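Local coordinates for flagellar protein (Xanthomonas campestris pv. campestris, PDB 3C12) that is the C-terminal part of FlgD, the hook-capping protein probably required for flagellar hook formation, perhaps as a scaffold, at residues A[14-19]-A[124-129]. Residues are numbered along the deposited sequence; the frame is centred on the assembly and turned at random.
Sequences VLVPSA and TGLGTS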
ATOM      1  N   VAL A  14      -3.648  -3.415  14.750  1.00 57.58           N
ATOM      2  CA  VAL A  14      -2.460  -2.949  14.065  1.00 55.96           C
ATOM      3  C   VAL A  14      -2.817  -2.274  12.758  1.00 55.68           C
ATOM      4  O   VAL A  14      -3.917  -2.439  12.228  1.00 53.46           O
ATOM      5  CB  VAL A  14      -1.487  -4.114  13.759  1.00 56.09           C
ATOM      6  CG1 VAL A  14      -0.990  -4.726  15.053  1.00 56.39           C
ATOM      7  CG2 VAL A  14      -2.180  -5.164  12.900  1.00 54.36           C
ATOM      8  N   LEU A  15      -1.871  -1.497  12.254  1.00 54.99           N
ATOM      9  CA  LEU A  15      -2.042  -0.807  10.997  1.00 53.29           C
ATOM     10  C   LEU A  15      -1.036  -1.397  10.044  1.00 51.08           C
ATOM     11  O   LEU A  15       0.166  -1.323  10.271  1.00 51.01           O
ATOM     12  CB  LEU A  15      -1.800   0.694  11.159  1.00 56.12           C
ATOM     13  CG  LEU A  15      -3.031   1.546  11.479  1.00 58.97           C
ATOM     14  CD1 LEU A  15      -3.733   1.006  12.707  1.00 60.17           C
ATOM     15  CD2 LEU A  15      -2.604   2.979  11.695  1.00 59.78           C
ATOM     16  N   VAL A  16      -1.542  -2.002   8.983  1.00 49.82           N
ATOM     17  CA  VAL A  16      -0.689  -2.608   7.982  1.00 48.89           C
ATOM     18  C   VAL A  16      -1.085  -2.120   6.600  1.00 48.41           C
ATOM     19  O   VAL A  16      -2.243  -1.792   6.350  1.00 46.81           O
ATOM     20  CB  VAL A  16      -0.802  -4.144   8.021  1.00 48.93           C
ATOM     21  CG1 VAL A  16      -0.271  -4.668   9.336  1.00 49.02           C
ATOM     22  CG2 VAL A  16      -2.250  -4.559   7.843  1.00 48.94           C
ATOM     23  N   PRO A  17      -0.111  -2.038   5.690  1.00 48.42           N
ATOM     24  CA  PRO A  17      -0.360  -1.592   4.319  1.00 47.74           C
ATOM     25  C   PRO A  17      -1.249  -2.619   3.636  1.00 47.54           C
ATOM     26  O   PRO A  17      -0.878  -3.784   3.529  1.00 47.31           O
ATOM     27  CB  PRO A  17       1.038  -1.557   3.711  1.00 47.91           C
ATOM     28  CG  PRO A  17       1.907  -1.273   4.880  1.00 49.77           C
ATOM     29  CD  PRO A  17       1.332  -2.167   5.940  1.00 47.80           C
ATOM     30  N   SER A  18      -2.423  -2.197   3.179  1.00 46.23           N
ATOM     31  CA  SER A  18      -3.338  -3.117   2.520  1.00 45.13           C
ATOM     32  C   SER A  18      -4.070  -2.437   1.378  1.00 44.90           C
ATOM     33  O   SER A  18      -4.490  -1.294   1.502  1.00 45.13           O
ATOM     34  CB  SER A  18      -4.347  -3.665   3.536  1.00 44.53           C
ATOM     35  OG  SER A  18      -5.175  -4.653   2.962  1.00 44.46           O
ATOM     36  N   ALA A  19      -4.206  -3.140   0.261  1.00 45.23           N
ATOM     37  CA  ALA A  19      -4.902  -2.598  -0.895  1.00 44.62           C
ATOM     38  C   ALA A  19      -6.385  -2.890  -0.759  1.00 44.96           C
ATOM     39  O   ALA A  19      -7.190  -2.423  -1.554  1.00 46.11           O
ATOM     40  CB  ALA A  19      -4.366  -3.216  -2.171  1.00 43.36           C
ATOM     41  N   THR A 124      -7.752 -10.550  11.668  1.00 50.25           N
ATOM     42  CA  THR A 124      -9.160 -10.844  11.491  1.00 51.87           C
ATOM     43  C   THR A 124      -9.726 -10.143  10.268  1.00 52.08           C
ATOM     44  O   THR A 124      -9.670  -8.916  10.160  1.00 52.23           O
ATOM     45  CB  THR A 124      -9.959 -10.420  12.720  1.00 53.37           C
ATOM     46  OG1 THR A 124      -9.312 -10.922  13.898  1.00 55.64           O
ATOM     47  CG2 THR A 124     -11.373 -10.974  12.646  1.00 52.63           C
ATOM     48  N   GLY A 125     -10.264 -10.944   9.351  1.00 51.98           N
ATOM     49  CA  GLY A 125     -10.837 -10.425   8.128  1.00 52.22           C
ATOM     50  C   GLY A 125      -9.855 -10.350   6.970  1.00 52.90           C
ATOM     51  O   GLY A 125     -10.119 -10.874   5.881  1.00 52.24           O
ATOM     52  N   LEU A 126      -8.716  -9.697   7.203  1.00 53.92           N
ATOM     53  CA  LEU A 126      -7.701  -9.523   6.175  1.00 53.75           C
ATOM     54  C   LEU A 126      -6.955 -10.790   5.866  1.00 54.63           C
ATOM     55  O   LEU A 126      -6.787 -11.147   4.708  1.00 56.38           O
ATOM     56  CB  LEU A 126      -6.699  -8.452   6.589  1.00 52.34           C
ATOM     57  CG  LEU A 126      -7.246  -7.031   6.586  1.00 52.18           C
ATOM     58  CD1 LEU A 126      -6.202  -6.075   7.118  1.00 51.82           C
ATOM     59  CD2 LEU A 126      -7.647  -6.654   5.176  1.00 51.37           C
ATOM     60  N   GLY A 127      -6.494 -11.469   6.905  1.00 54.71           N
ATOM     61  CA  GLY A 127      -5.751 -12.688   6.688  1.00 54.13           C
ATOM     62  C   GLY A 127      -4.396 -12.697   7.369  1.00 54.00           C
ATOM     63  O   GLY A 127      -4.263 -12.387   8.556  1.00 54.59           O
ATOM     64  N   THR A 128      -3.373 -13.043   6.610  1.00 53.40           N
ATOM     65  CA  THR A 128      -2.041 -13.128   7.170  1.00 53.59           C
ATOM     66  C   THR A 128      -1.158 -11.930   6.931  1.00 53.38           C
ATOM     67  O   THR A 128      -1.289 -11.219   5.934  1.00 54.09           O
ATOM     68  CB  THR A 128      -1.315 -14.387   6.652  1.00 54.00           C
ATOM     69  OG1 THR A 128      -1.199 -15.329   7.728  1.00 54.84           O
ATOM     70  CG2 THR A 128       0.078 -14.037   6.073  1.00 53.80           C
ATOM     71  N   SER A 129      -0.241 -11.719   7.861  1.00 52.88           N
ATOM     72  CA  SER A 129       0.685 -10.629   7.741  1.00 52.75           C
ATOM     73  C   SER A 129       1.954 -10.892   8.505  1.00 52.06           C
ATOM     74  O   SER A 129       1.924 -11.227   9.681  1.00 50.36           O
ATOM     75  CB  SER A 129       0.071  -9.330   8.251  1.00 53.37           C
ATOM     76  OG  SER A 129       1.031  -8.287   8.167  1.00 55.05           O
TER
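L126 reaches across to V16 and S18 with the two branches of its isobutyl group. Its CD1 methyl packs against CG2 of V16 at 4.3 Å, a loose apolar contact. Its other methyl, CD2, lies 3.9 Å from OG of S18. CD1 continues the line of the chain, anti to CA (chi2 175°), and CD2 branches off toward S18. The fork at the end of the side chain thus spans both partners. The polar partner of S18 OG is the carbonyl O of Q20, to which it hydrogen-bonds; the CD2 contact is only van der Waals.

V16 divides its two methyls between different partners. While CG2 faces L126, CG1 approaches OG of S129 at 4.0 Å. In S129 the hydroxyl is anti to the backbone N (chi1 178°), which carries OG out toward the valine. These are van der Waals contacts, and the two backbones stay apart, with the CA atoms of V16 and S129 8.1 Å from each other. L123, on the neighbouring strand 118-123, touches both V16 and S129.

The backbone of 14-19 pairs instead with strand 98-115, through V16 with V105 and S18 with T103. Strand 127-130 pairs with 118-123. NZ of K84 hydrogen-bonds to the carbonyl O of L126. The contact thus joins the first strand to the hairpin 118-130 by side chains rather than strand pairing, consistent with the small, strongly curved beta barrel of a Tudor-like domain.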